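PDB 2BPS: YUKD protein from Bacillus subtilis, which is required for secretion of YukE and is probably a component or regulator of the ESX-type secretion system in this bacterium. Local coordinates for residues H27-V32 / S68-T73; G49-V54 / D58-G63; I9-Y14 / Q38-S43. One frame throughout, in Å; residues are numbered along the deposited sequence.

Contact 1. Residues H27-V32 / S68-T73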
ATOM      1  N   HIS A  27      -5.915   0.537   9.270  1.00 58.54           N
ATOM      2  CA  HIS A  27      -4.570   1.052   9.176  1.00 57.56           C
ATOM      3  C   HIS A  27      -4.481   2.159   8.141  1.00 58.75           C
ATOM      4  O   HIS A  27      -5.274   2.203   7.190  1.00 58.58           O
ATOM      5  CB  HIS A  27      -3.608  -0.052   8.771  1.00 56.59           C
ATOM      6  CG  HIS A  27      -3.087  -0.852   9.915  1.00 56.50           C
ATOM      7  ND1 HIS A  27      -3.297  -2.209  10.027  1.00 56.69           N
ATOM      8  CD2 HIS A  27      -2.331  -0.496  10.980  1.00 55.75           C
ATOM      9  CE1 HIS A  27      -2.689  -2.657  11.111  1.00 57.06           C
ATOM     10  NE2 HIS A  27      -2.096  -1.637  11.705  1.00 56.94           N
ATOM     11  N   PRO A  28      -3.512   3.081   8.321  1.00 59.22           N
ATOM     12  CA  PRO A  28      -3.292   4.201   7.400  1.00 57.86           C
ATOM     13  C   PRO A  28      -2.645   3.653   6.133  1.00 57.46           C
ATOM     14  O   PRO A  28      -1.749   2.805   6.204  1.00 57.64           O
ATOM     15  CB  PRO A  28      -2.316   5.098   8.160  1.00 57.45           C
ATOM     16  CG  PRO A  28      -2.574   4.762   9.595  1.00 58.24           C
ATOM     17  CD  PRO A  28      -2.727   3.268   9.555  1.00 58.24           C
ATOM     18  N   VAL A  29      -3.090   4.127   4.979  1.00 56.36           N
ATOM     19  CA  VAL A  29      -2.520   3.675   3.718  1.00 55.07           C
ATOM     20  C   VAL A  29      -1.001   3.559   3.867  1.00 54.20           C
ATOM     21  O   VAL A  29      -0.352   2.711   3.257  1.00 53.15           O
ATOM     22  CB  VAL A  29      -2.871   4.665   2.597  1.00 54.60           C
ATOM     23  CG1 VAL A  29      -2.070   4.359   1.345  1.00 55.82           C
ATOM     24  CG2 VAL A  29      -4.356   4.577   2.298  1.00 54.89           C
ATOM     25  N   LYS A  30      -0.458   4.411   4.721  1.00 53.94           N
ATOM     26  CA  LYS A  30       0.965   4.461   4.997  1.00 53.49           C
ATOM     27  C   LYS A  30       1.551   3.147   5.523  1.00 52.36           C
ATOM     28  O   LYS A  30       2.677   2.785   5.169  1.00 51.13           O
ATOM     29  CB  LYS A  30       1.217   5.591   5.991  1.00 55.95           C
ATOM     30  CG  LYS A  30       2.626   5.688   6.525  1.00 59.71           C
ATOM     31  CD  LYS A  30       2.800   6.961   7.347  1.00 61.98           C
ATOM     32  CE  LYS A  30       1.743   7.072   8.435  1.00 62.38           C
ATOM     33  NZ  LYS A  30       1.902   8.331   9.200  1.00 63.49           N
ATOM     34  N   LYS A  31       0.796   2.430   6.357  1.00 50.53           N
ATOM     35  CA  LYS A  31       1.285   1.170   6.927  1.00 49.70           C
ATOM     36  C   LYS A  31       1.822   0.228   5.867  1.00 47.90           C
ATOM     37  O   LYS A  31       2.810  -0.466   6.088  1.00 46.95           O
ATOM     38  CB  LYS A  31       0.186   0.442   7.697  1.00 51.51           C
ATOM     39  CG  LYS A  31       0.459   0.258   9.188  1.00 53.99           C
ATOM     40  CD  LYS A  31       1.842  -0.306   9.476  1.00 54.84           C
ATOM     41  CE  LYS A  31       2.100  -0.361  10.983  1.00 55.00           C
ATOM     42  NZ  LYS A  31       3.537  -0.634  11.298  1.00 56.98           N
ATOM     43  N   VAL A  32       1.143   0.183   4.728  1.00 45.84           N
ATOM     44  CA  VAL A  32       1.567  -0.664   3.628  1.00 44.43           C
ATOM     45  C   VAL A  32       3.024  -0.358   3.278  1.00 42.83           C
ATOM     46  O   VAL A  32       3.779  -1.250   2.885  1.00 40.51           O
ATOM     47  CB  VAL A  32       0.686  -0.430   2.368  1.00 45.35           C
ATOM     48  CG1 VAL A  32       1.415  -0.903   1.123  1.00 46.15           C
ATOM     49  CG2 VAL A  32      -0.621  -1.184   2.501  1.00 44.91           C
ATOM     50  N   SER A  68      -9.840   1.731   5.046  1.00 55.18           N
ATOM     51  CA  SER A  68     -11.280   1.516   4.934  1.00 54.63           C
ATOM     52  C   SER A  68     -11.909   2.751   4.284  1.00 54.39           C
ATOM     53  O   SER A  68     -12.710   2.642   3.353  1.00 54.09           O
ATOM     54  CB  SER A  68     -11.882   1.300   6.319  1.00 55.40           C
ATOM     55  OG  SER A  68     -11.660   2.433   7.148  1.00 57.85           O
ATOM     56  N   ASP A  69     -11.526   3.927   4.780  1.00 53.97           N
ATOM     57  CA  ASP A  69     -12.022   5.206   4.265  1.00 54.22           C
ATOM     58  C   ASP A  69     -11.690   5.413   2.773  1.00 53.77           C
ATOM     59  O   ASP A  69     -12.198   6.341   2.136  1.00 53.83           O
ATOM     60  CB  ASP A  69     -11.437   6.373   5.085  1.00 55.44           C
ATOM     61  CG  ASP A  69     -11.968   6.420   6.519  1.00 55.80           C
ATOM     62  OD1 ASP A  69     -12.640   5.448   6.931  1.00 56.60           O
ATOM     63  OD2 ASP A  69     -11.700   7.419   7.233  1.00 53.46           O
ATOM     64  N   CYS A  70     -10.838   4.556   2.219  1.00 51.36           N
ATOM     65  CA  CYS A  70     -10.463   4.666   0.821  1.00 47.29           C
ATOM     66  C   CYS A  70     -11.128   3.582   0.007  1.00 45.84           C
ATOM     67  O   CYS A  70     -10.836   3.418  -1.175  1.00 44.90           O
ATOM     68  CB  CYS A  70      -8.955   4.566   0.682  1.00 46.94           C
ATOM     69  SG  CYS A  70      -8.120   5.868   1.568  1.00 47.02           S
ATOM     70  N   GLY A  71     -12.026   2.843   0.648  1.00 44.52           N
ATOM     71  CA  GLY A  71     -12.731   1.776  -0.038  1.00 43.37           C
ATOM     72  C   GLY A  71     -11.796   0.698  -0.545  1.00 42.62           C
ATOM     73  O   GLY A  71     -12.178  -0.126  -1.364  1.00 44.20           O
ATOM     74  N   ILE A  72     -10.563   0.705  -0.058  1.00 40.46           N
ATOM     75  CA  ILE A  72      -9.578  -0.283  -0.458  1.00 38.85           C
ATOM     76  C   ILE A  72      -9.946  -1.648   0.129  1.00 38.77           C
ATOM     77  O   ILE A  72     -10.066  -1.797   1.340  1.00 38.13           O
ATOM     78  CB  ILE A  72      -8.181   0.183   0.002  1.00 38.11           C
ATOM     79  CG1 ILE A  72      -7.762   1.372  -0.867  1.00 36.42           C
ATOM     80  CG2 ILE A  72      -7.176  -0.959  -0.062  1.00 37.10           C
ATOM     81  CD1 ILE A  72      -6.496   2.047  -0.444  1.00 37.34           C
ATOM     82  N   THR A  73     -10.139  -2.637  -0.741  1.00 39.41           N
ATOM     83  CA  THR A  73     -10.527  -3.989  -0.315  1.00 40.65           C
ATOM     84  C   THR A  73      -9.739  -5.073  -1.011  1.00 41.03           C
ATOM     85  O   THR A  73      -8.895  -4.793  -1.861  1.00 41.75           O
ATOM     86  CB  THR A  73     -11.987  -4.280  -0.641  1.00 40.27           C
ATOM     87  OG1 THR A  73     -12.593  -3.085  -1.140  1.00 39.41           O
ATOM     88  CG2 THR A  73     -12.727  -4.787   0.597  1.00 38.94           C
TER
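Cys70 and Ile72 converge on one methyl group, CG2 of Val29, near the start of helix 31-39. The loop 68-73 enters as a 3-10 turn. In its first residue, Ser68, the OG bonds to Asp69 OD1 over 3.2 Å, meeting the carboxylate from above its plane, while the backbone of Ser68 pairs with Asp25. The turn closes where Gly71 N reaches Ser68 O at 2.8 Å. At its end Cys70 directs its side chain at the segment 27-32: with chi1 -61°, SG lies anti to the carbonyl carbon and stops 4.0 Å from Val29 CG2, a plain apolar contact. Phe61 and Cys65 also pack on Cys70. The second methyl of Val29, CG1, turns to Ile52 on strand 51-54, which divides the side chain between loop and sheet. Such apolar filling between the helix and the mixed five-stranded sheet belongs to the ubiquitin-like beta-grasp fold, and here the long loop before strand 77-80 supplies part of it. Gly71 has a positive phi (62°), readily taken up by a residue without a side chain. Ile72, heading for the other segment, then sends its CD1 to 4.3 Å from the same Val29 CG2; its chain is also packed against Ile5, Val54 and Leu78, residues of three sheet strands. Thr73 leaves the interface, its OG1 bonding back to Gly71 O at 3.0 Å from above the carbonyl plane, and its backbone N is taken by the carboxylate of Asp76.

Contact 2. Residues G49-V54 / D58-G63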
ATOM      1  N   GLY A  49       5.766  12.042   1.314  1.00 74.00           N
ATOM      2  CA  GLY A  49       4.399  12.227   0.873  1.00 71.97           C
ATOM      3  C   GLY A  49       3.599  10.958   1.064  1.00 70.91           C
ATOM      4  O   GLY A  49       2.410  11.002   1.385  1.00 71.01           O
ATOM      5  N   HIS A  50       4.261   9.823   0.870  1.00 70.00           N
ATOM      6  CA  HIS A  50       3.623   8.521   1.007  1.00 68.82           C
ATOM      7  C   HIS A  50       2.348   8.426   0.171  1.00 66.86           C
ATOM      8  O   HIS A  50       1.261   8.202   0.697  1.00 66.29           O
ATOM      9  CB  HIS A  50       3.299   8.245   2.478  1.00 70.74           C
ATOM     10  CG  HIS A  50       4.511   8.137   3.354  1.00 73.72           C
ATOM     11  ND1 HIS A  50       5.674   7.522   2.942  1.00 74.88           N
ATOM     12  CD2 HIS A  50       4.723   8.524   4.635  1.00 74.79           C
ATOM     13  CE1 HIS A  50       6.551   7.533   3.931  1.00 75.24           C
ATOM     14  NE2 HIS A  50       5.998   8.135   4.969  1.00 76.03           N
ATOM     15  N   TRP A  51       2.481   8.591  -1.139  1.00 64.47           N
ATOM     16  CA  TRP A  51       1.319   8.520  -2.009  1.00 61.54           C
ATOM     17  C   TRP A  51       1.179   7.146  -2.661  1.00 59.77           C
ATOM     18  O   TRP A  51       2.159   6.546  -3.127  1.00 58.11           O
ATOM     19  CB  TRP A  51       1.377   9.620  -3.078  1.00 61.19           C
ATOM     20  CG  TRP A  51       1.425  11.002  -2.496  1.00 62.08           C
ATOM     21  CD1 TRP A  51       2.545  11.721  -2.187  1.00 63.57           C
ATOM     22  CD2 TRP A  51       0.310  11.806  -2.086  1.00 61.32           C
ATOM     23  NE1 TRP A  51       2.198  12.920  -1.607  1.00 62.31           N
ATOM     24  CE2 TRP A  51       0.834  12.997  -1.533  1.00 61.45           C
ATOM     25  CE3 TRP A  51      -1.077  11.635  -2.129  1.00 60.65           C
ATOM     26  CZ2 TRP A  51       0.017  14.014  -1.026  1.00 61.47           C
ATOM     27  CZ3 TRP A  51      -1.893  12.648  -1.623  1.00 60.81           C
ATOM     28  CH2 TRP A  51      -1.341  13.821  -1.080  1.00 61.38           C
ATOM     29  N   ILE A  52      -0.061   6.661  -2.670  1.00 57.52           N
ATOM     30  CA  ILE A  52      -0.423   5.364  -3.232  1.00 54.67           C
ATOM     31  C   ILE A  52      -1.444   5.513  -4.342  1.00 52.17           C
ATOM     32  O   ILE A  52      -2.317   6.378  -4.300  1.00 51.22           O
ATOM     33  CB  ILE A  52      -1.037   4.428  -2.145  1.00 55.48           C
ATOM     34  CG1 ILE A  52       0.073   3.704  -1.396  1.00 55.43           C
ATOM     35  CG2 ILE A  52      -2.003   3.432  -2.765  1.00 55.52           C
ATOM     36  CD1 ILE A  52       0.913   4.610  -0.555  1.00 56.46           C
ATOM     37  N   ARG A  53      -1.328   4.645  -5.332  1.00 50.28           N
ATOM     38  CA  ARG A  53      -2.244   4.639  -6.457  1.00 47.28           C
ATOM     39  C   ARG A  53      -2.902   3.284  -6.499  1.00 45.31           C
ATOM     40  O   ARG A  53      -2.208   2.276  -6.563  1.00 45.36           O
ATOM     41  CB  ARG A  53      -1.482   4.840  -7.756  1.00 47.18           C
ATOM     42  CG  ARG A  53      -2.333   4.644  -8.970  1.00 47.43           C
ATOM     43  CD  ARG A  53      -1.493   4.486 -10.225  1.00 49.00           C
ATOM     44  NE  ARG A  53      -2.366   4.245 -11.368  1.00 50.66           N
ATOM     45  CZ  ARG A  53      -2.066   3.459 -12.392  1.00 50.83           C
ATOM     46  NH1 ARG A  53      -2.936   3.303 -13.379  1.00 49.33           N
ATOM     47  NH2 ARG A  53      -0.898   2.827 -12.428  1.00 52.09           N
ATOM     48  N   VAL A  54      -4.228   3.235  -6.434  1.00 43.23           N
ATOM     49  CA  VAL A  54      -4.886   1.942  -6.523  1.00 40.27           C
ATOM     50  C   VAL A  54      -5.048   1.690  -8.000  1.00 38.86           C
ATOM     51  O   VAL A  54      -5.972   2.177  -8.637  1.00 39.59           O
ATOM     52  CB  VAL A  54      -6.246   1.922  -5.860  1.00 39.62           C
ATOM     53  CG1 VAL A  54      -6.885   0.556  -6.064  1.00 37.82           C
ATOM     54  CG2 VAL A  54      -6.092   2.218  -4.384  1.00 39.71           C
ATOM     55  N   ASP A  58      -7.457   3.225 -10.612  1.00 35.39           N
ATOM     56  CA  ASP A  58      -6.901   4.485 -11.071  1.00 36.53           C
ATOM     57  C   ASP A  58      -7.216   5.683 -10.164  1.00 35.87           C
ATOM     58  O   ASP A  58      -7.724   6.709 -10.618  1.00 35.11           O
ATOM     59  CB  ASP A  58      -7.409   4.773 -12.473  1.00 40.33           C
ATOM     60  CG  ASP A  58      -6.299   4.856 -13.467  1.00 43.86           C
ATOM     61  OD1 ASP A  58      -5.415   5.714 -13.267  1.00 46.61           O
ATOM     62  OD2 ASP A  58      -6.306   4.063 -14.435  1.00 47.17           O
ATOM     63  N   LYS A  59      -6.937   5.544  -8.876  1.00 35.03           N
ATOM     64  CA  LYS A  59      -7.155   6.635  -7.943  1.00 35.55           C
ATOM     65  C   LYS A  59      -6.007   6.689  -6.923  1.00 35.85           C
ATOM     66  O   LYS A  59      -5.556   5.662  -6.416  1.00 35.51           O
ATOM     67  CB  LYS A  59      -8.510   6.486  -7.241  1.00 36.25           C
ATOM     68  CG  LYS A  59      -8.759   7.575  -6.200  1.00 37.32           C
ATOM     69  CD  LYS A  59     -10.229   7.737  -5.892  1.00 39.76           C
ATOM     70  CE  LYS A  59     -10.459   8.853  -4.874  1.00 40.31           C
ATOM     71  NZ  LYS A  59     -11.895   9.278  -4.795  1.00 40.44           N
ATOM     72  N   VAL A  60      -5.519   7.890  -6.642  1.00 35.94           N
ATOM     73  CA  VAL A  60      -4.425   8.050  -5.699  1.00 37.42           C
ATOM     74  C   VAL A  60      -4.921   8.501  -4.318  1.00 39.41           C
ATOM     75  O   VAL A  60      -5.867   9.283  -4.216  1.00 40.21           O
ATOM     76  CB  VAL A  60      -3.391   9.053  -6.243  1.00 36.10           C
ATOM     77  CG1 VAL A  60      -2.445   9.473  -5.145  1.00 35.99           C
ATOM     78  CG2 VAL A  60      -2.608   8.420  -7.379  1.00 33.88           C
ATOM     79  N   PHE A  61      -4.290   7.994  -3.261  1.00 39.36           N
ATOM     80  CA  PHE A  61      -4.681   8.348  -1.910  1.00 40.90           C
ATOM     81  C   PHE A  61      -3.515   8.839  -1.081  1.00 43.81           C
ATOM     82  O   PHE A  61      -2.378   8.388  -1.269  1.00 41.90           O
ATOM     83  CB  PHE A  61      -5.310   7.155  -1.212  1.00 39.63           C
ATOM     84  CG  PHE A  61      -6.599   6.720  -1.818  1.00 40.57           C
ATOM     85  CD1 PHE A  61      -6.617   5.788  -2.840  1.00 40.24           C
ATOM     86  CD2 PHE A  61      -7.802   7.270  -1.384  1.00 41.44           C
ATOM     87  CE1 PHE A  61      -7.810   5.404  -3.426  1.00 41.14           C
ATOM     88  CE2 PHE A  61      -9.007   6.895  -1.963  1.00 41.33           C
ATOM     89  CZ  PHE A  61      -9.009   5.958  -2.989  1.00 42.84           C
ATOM     90  N   SER A  62      -3.800   9.767  -0.163  1.00 46.69           N
ATOM     91  CA  SER A  62      -2.758  10.303   0.708  1.00 50.56           C
ATOM     92  C   SER A  62      -2.376   9.180   1.652  1.00 52.18           C
ATOM     93  O   SER A  62      -3.242   8.442   2.122  1.00 52.48           O
ATOM     94  CB  SER A  62      -3.259  11.507   1.517  1.00 51.38           C
ATOM     95  OG  SER A  62      -2.215  12.032   2.328  1.00 52.68           O
ATOM     96  N   GLY A  63      -1.082   9.047   1.926  1.00 53.34           N
ATOM     97  CA  GLY A  63      -0.626   7.982   2.801  1.00 54.23           C
ATOM     98  C   GLY A  63      -1.184   8.081   4.202  1.00 55.75           C
ATOM     99  O   GLY A  63      -0.979   7.193   5.030  1.00 57.50           O
TER
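Ile52 and Phe61 form the hydrogen-bonded antiparallel pair at the heart of the beta hairpin 51-54/59-62, at whose turn end two residues, Asp58 and Lys59, stand opposite the single Val54, a G1 beta bulge. The two backbone bonds of the central pair lie in their carbonyl planes; Ile52 N to Phe61 O is 3.2 Å and nearly straight (177°), and Phe61 N to Ile52 O is 2.8 Å. A third, Val54 N to Lys59 O at 2.8 Å, adjoins the bulge. Beside the Phe61 side chain, on the face that also carries Ile52, the CG2 methyl of Val54 comes to 3.7 Å from Phe61 CE1. This face turns inward, Ile52 and Val54 packing on Leu78 and Ile52 also on Ile33. The opposite face carries Arg53 and Val60, a non-hydrogen-bonded pair whose side chains cross at about a right angle, Arg53 CB against Val60 CG2. CG lies anti to the backbone N (chi1 172°), and from CG to NE the chain of Arg53 is extended, running alongside Asp58. Arg53 NH1 to Asp58 OD1 is 3.5 Å, a salt bridge whose hydrogen bond is weak, the carboxylate at the guanidinium edge with the planes 56° apart. NH2 has a stronger partner in Glu79 of the adjoining strand 77-80. A leucine in place of Arg53 would probably leave the carboxylates of Asp58 and Glu79 without their shared positive mate. Farther along this face the Trp51 ring lies over the neighbouring strand, its CZ3 3.6 Å from Ser62 CB, while Gly49 O stands 3.5 Å above one face of the Trp51 ring, offset toward the rim.

Contact 3. Residues I9-Y14 / Q38-S43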
ATOM      1  N   ILE A   9       0.852  -5.343  -3.042  1.00 38.64           N
ATOM      2  CA  ILE A   9       1.684  -4.158  -3.047  1.00 37.74           C
ATOM      3  C   ILE A   9       2.674  -4.247  -4.203  1.00 39.27           C
ATOM      4  O   ILE A   9       3.364  -5.255  -4.372  1.00 39.97           O
ATOM      5  CB  ILE A   9       2.427  -4.012  -1.730  1.00 36.68           C
ATOM      6  CG1 ILE A   9       1.439  -4.184  -0.566  1.00 36.70           C
ATOM      7  CG2 ILE A   9       3.106  -2.659  -1.676  1.00 36.99           C
ATOM      8  CD1 ILE A   9       0.171  -3.329  -0.648  1.00 31.79           C
ATOM      9  N   ASP A  10       2.727  -3.185  -5.004  1.00 39.99           N
ATOM     10  CA  ASP A  10       3.598  -3.129  -6.169  1.00 40.66           C
ATOM     11  C   ASP A  10       4.680  -2.050  -6.044  1.00 41.20           C
ATOM     12  O   ASP A  10       4.391  -0.861  -6.044  1.00 40.51           O
ATOM     13  CB  ASP A  10       2.736  -2.887  -7.411  1.00 42.16           C
ATOM     14  CG  ASP A  10       3.513  -3.010  -8.708  1.00 46.25           C
ATOM     15  OD1 ASP A  10       2.858  -3.195  -9.759  1.00 47.42           O
ATOM     16  OD2 ASP A  10       4.765  -2.915  -8.692  1.00 49.94           O
ATOM     17  N   LEU A  11       5.934  -2.481  -5.936  1.00 42.59           N
ATOM     18  CA  LEU A  11       7.060  -1.563  -5.825  1.00 43.66           C
ATOM     19  C   LEU A  11       7.653  -1.274  -7.206  1.00 45.57           C
ATOM     20  O   LEU A  11       8.873  -1.231  -7.381  1.00 45.78           O
ATOM     21  CB  LEU A  11       8.135  -2.157  -4.913  1.00 42.77           C
ATOM     22  CG  LEU A  11       7.703  -2.364  -3.460  1.00 43.05           C
ATOM     23  CD1 LEU A  11       8.751  -3.165  -2.725  1.00 43.30           C
ATOM     24  CD2 LEU A  11       7.489  -1.022  -2.792  1.00 42.34           C
ATOM     25  N   LYS A  12       6.774  -1.076  -8.181  1.00 46.53           N
ATOM     26  CA  LYS A  12       7.179  -0.778  -9.548  1.00 47.16           C
ATOM     27  C   LYS A  12       8.214   0.356  -9.588  1.00 46.75           C
ATOM     28  O   LYS A  12       9.245   0.239 -10.244  1.00 44.48           O
ATOM     29  CB  LYS A  12       5.938  -0.390 -10.360  1.00 48.97           C
ATOM     30  CG  LYS A  12       6.195  -0.041 -11.813  1.00 53.98           C
ATOM     31  CD  LYS A  12       4.935   0.522 -12.497  1.00 59.86           C
ATOM     32  CE  LYS A  12       3.777  -0.497 -12.580  1.00 62.90           C
ATOM     33  NZ  LYS A  12       4.044  -1.689 -13.462  1.00 64.36           N
ATOM     34  N   HIS A  13       7.924   1.442  -8.872  1.00 47.60           N
ATOM     35  CA  HIS A  13       8.784   2.627  -8.818  1.00 47.79           C
ATOM     36  C   HIS A  13      10.007   2.481  -7.924  1.00 48.03           C
ATOM     37  O   HIS A  13      10.603   3.479  -7.512  1.00 49.20           O
ATOM     38  CB  HIS A  13       7.977   3.845  -8.349  1.00 48.61           C
ATOM     39  CG  HIS A  13       6.810   4.170  -9.225  1.00 51.15           C
ATOM     40  ND1 HIS A  13       5.762   4.963  -8.805  1.00 52.28           N
ATOM     41  CD2 HIS A  13       6.507   3.781 -10.486  1.00 50.56           C
ATOM     42  CE1 HIS A  13       4.862   5.042  -9.769  1.00 52.19           C
ATOM     43  NE2 HIS A  13       5.290   4.333 -10.799  1.00 51.92           N
ATOM     44  N   TYR A  14      10.375   1.252  -7.594  1.00 47.39           N
ATOM     45  CA  TYR A  14      11.543   1.034  -6.756  1.00 47.51           C
ATOM     46  C   TYR A  14      12.307  -0.187  -7.262  1.00 49.21           C
ATOM     47  O   TYR A  14      12.698  -0.215  -8.429  1.00 50.86           O
ATOM     48  CB  TYR A  14      11.117   0.882  -5.297  1.00 44.90           C
ATOM     49  CG  TYR A  14      10.482   2.141  -4.742  1.00 42.59           C
ATOM     50  CD1 TYR A  14       9.158   2.474  -5.034  1.00 42.21           C
ATOM     51  CD2 TYR A  14      11.219   3.027  -3.971  1.00 43.05           C
ATOM     52  CE1 TYR A  14       8.588   3.671  -4.568  1.00 40.82           C
ATOM     53  CE2 TYR A  14      10.660   4.223  -3.500  1.00 41.87           C
ATOM     54  CZ  TYR A  14       9.349   4.535  -3.808  1.00 41.00           C
ATOM     55  OH  TYR A  14       8.810   5.718  -3.376  1.00 41.48           O
ATOM     56  N   GLN A  38      10.160  -3.259   5.328  1.00 53.35           N
ATOM     57  CA  GLN A  38      10.623  -4.304   6.244  1.00 54.24           C
ATOM     58  C   GLN A  38      10.757  -5.607   5.447  1.00 54.82           C
ATOM     59  O   GLN A  38      11.812  -6.220   5.406  1.00 54.49           O
ATOM     60  CB  GLN A  38       9.623  -4.512   7.401  1.00 54.97           C
ATOM     61  CG  GLN A  38       9.533  -3.371   8.443  1.00 57.73           C
ATOM     62  CD  GLN A  38       8.492  -3.613   9.580  1.00 59.98           C
ATOM     63  OE1 GLN A  38       8.445  -4.688  10.190  1.00 60.91           O
ATOM     64  NE2 GLN A  38       7.675  -2.596   9.872  1.00 59.55           N
ATOM     65  N   ALA A  39       9.679  -6.004   4.787  1.00 56.90           N
ATOM     66  CA  ALA A  39       9.642  -7.239   4.008  1.00 58.89           C
ATOM     67  C   ALA A  39      10.580  -7.369   2.800  1.00 60.51           C
ATOM     68  O   ALA A  39      11.172  -8.429   2.593  1.00 59.70           O
ATOM     69  CB  ALA A  39       8.204  -7.507   3.561  1.00 57.52           C
ATOM     70  N   GLN A  40      10.711  -6.316   1.996  1.00 63.40           N
ATOM     71  CA  GLN A  40      11.548  -6.384   0.803  1.00 66.45           C
ATOM     72  C   GLN A  40      12.923  -5.752   0.921  1.00 69.11           C
ATOM     73  O   GLN A  40      13.209  -5.012   1.866  1.00 69.49           O
ATOM     74  CB  GLN A  40      10.811  -5.776  -0.393  1.00 67.04           C
ATOM     75  CG  GLN A  40      10.458  -6.784  -1.498  1.00 69.38           C
ATOM     76  CD  GLN A  40       9.318  -7.743  -1.126  1.00 69.85           C
ATOM     77  OE1 GLN A  40       9.347  -8.410  -0.088  1.00 70.06           O
ATOM     78  NE2 GLN A  40       8.317  -7.819  -1.994  1.00 70.54           N
ATOM     79  N   SER A  41      13.772  -6.063  -0.056  1.00 72.15           N
ATOM     80  CA  SER A  41      15.145  -5.558  -0.103  1.00 75.85           C
ATOM     81  C   SER A  41      15.178  -4.239  -0.846  1.00 77.43           C
ATOM     82  O   SER A  41      15.848  -4.099  -1.874  1.00 77.74           O
ATOM     83  CB  SER A  41      16.046  -6.556  -0.828  1.00 76.64           C
ATOM     84  OG  SER A  41      15.933  -7.848  -0.260  1.00 79.18           O
ATOM     85  N   VAL A  42      14.460  -3.264  -0.316  1.00 79.17           N
ATOM     86  CA  VAL A  42      14.374  -1.975  -0.963  1.00 80.59           C
ATOM     87  C   VAL A  42      15.450  -0.984  -0.531  1.00 81.85           C
ATOM     88  O   VAL A  42      15.289  -0.214   0.420  1.00 81.92           O
ATOM     89  CB  VAL A  42      12.975  -1.403  -0.745  1.00 79.99           C
ATOM     90  CG1 VAL A  42      12.643  -1.454   0.720  1.00 80.81           C
ATOM     91  CG2 VAL A  42      12.882  -0.015  -1.288  1.00 78.92           C
ATOM     92  N   SER A  43      16.561  -1.023  -1.251  1.00 83.17           N
ATOM     93  CA  SER A  43      17.679  -0.132  -0.993  1.00 85.72           C
ATOM     94  C   SER A  43      17.322   1.170  -1.690  1.00 87.00           C
ATOM     95  O   SER A  43      17.873   1.468  -2.753  1.00 88.24           O
ATOM     96  CB  SER A  43      18.957  -0.726  -1.611  1.00 87.07           C
ATOM     97  OG  SER A  43      20.096   0.102  -1.414  1.00 88.26           O
TER
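The Tyr14 phenol ring is the flat group that meets the other segment: its CD2 lies 4.4 Å from the CG2 methyl of Val42, a loose apolar contact made at a slant to the ring. Its remaining surroundings come from beyond the two segments. The Trp37 ring of helix 31-39 packs against it edge-to-face, and Met44 touches it as well. The phenol oxygen is gripped twice, donating to Leu81 O, at the C-terminal residue, and accepting from Arg47 N, and these two bonds fix where the ring ends. Beside Tyr14, Leu11 makes the second touch. CG of Leu11 lies anti to the carbonyl carbon (chi1 -64°), and the extended end carries Leu11 CD1 to 4.1 Å from Gln40 CB; the two side chains cross obliquely, and the aliphatic part of the glutamine does the packing. Leu11 and Tyr14 are presented together because they are the ends of a type I beta turn, closed by Tyr14 N to Leu11 O at 2.9 Å. Across the contact, the chain breaks from the helix at Gln40, and Ser41 centres an inverse gamma turn whose bond, Val42 N to Gln40 O, is weak. Gln40 and Val42 thus point at the turn from either side of Ser41, which faces away. In this ubiquitin-like fold the contact sets the turn after strand 4-10, on the way to strand 18-24, against the C-terminal end of helix 31-39, with Leu11 also packed on Ile80 of strand 77-80 and Gln40 on Phe19 of strand 18-24.

Overall arrangement
Starting from the N terminus, strand 4-10 runs into 9-14, where contact 3 opens. Strand 18-24 follows, and 27-32 opens contact 1 at the head of helix 31-39. Contact 3 closes at 38-43, where the helix ends and the chain leaves it, so contacts 1 and 3 cross in sequence and lie on opposite sides of the chain's centre; they meet where Val32 packs on Ile9. Contact 2 then opens and closes as the hairpin 49-54/58-63, wholly within the span of contact 1, which closes at 68-73 ahead of strand 77-80. Contacts 1 and 2 touch directly, Lys30 lying against Gly63 and His50. Together the three contacts tie both ends of the helix and the long loop to the mixed sheet.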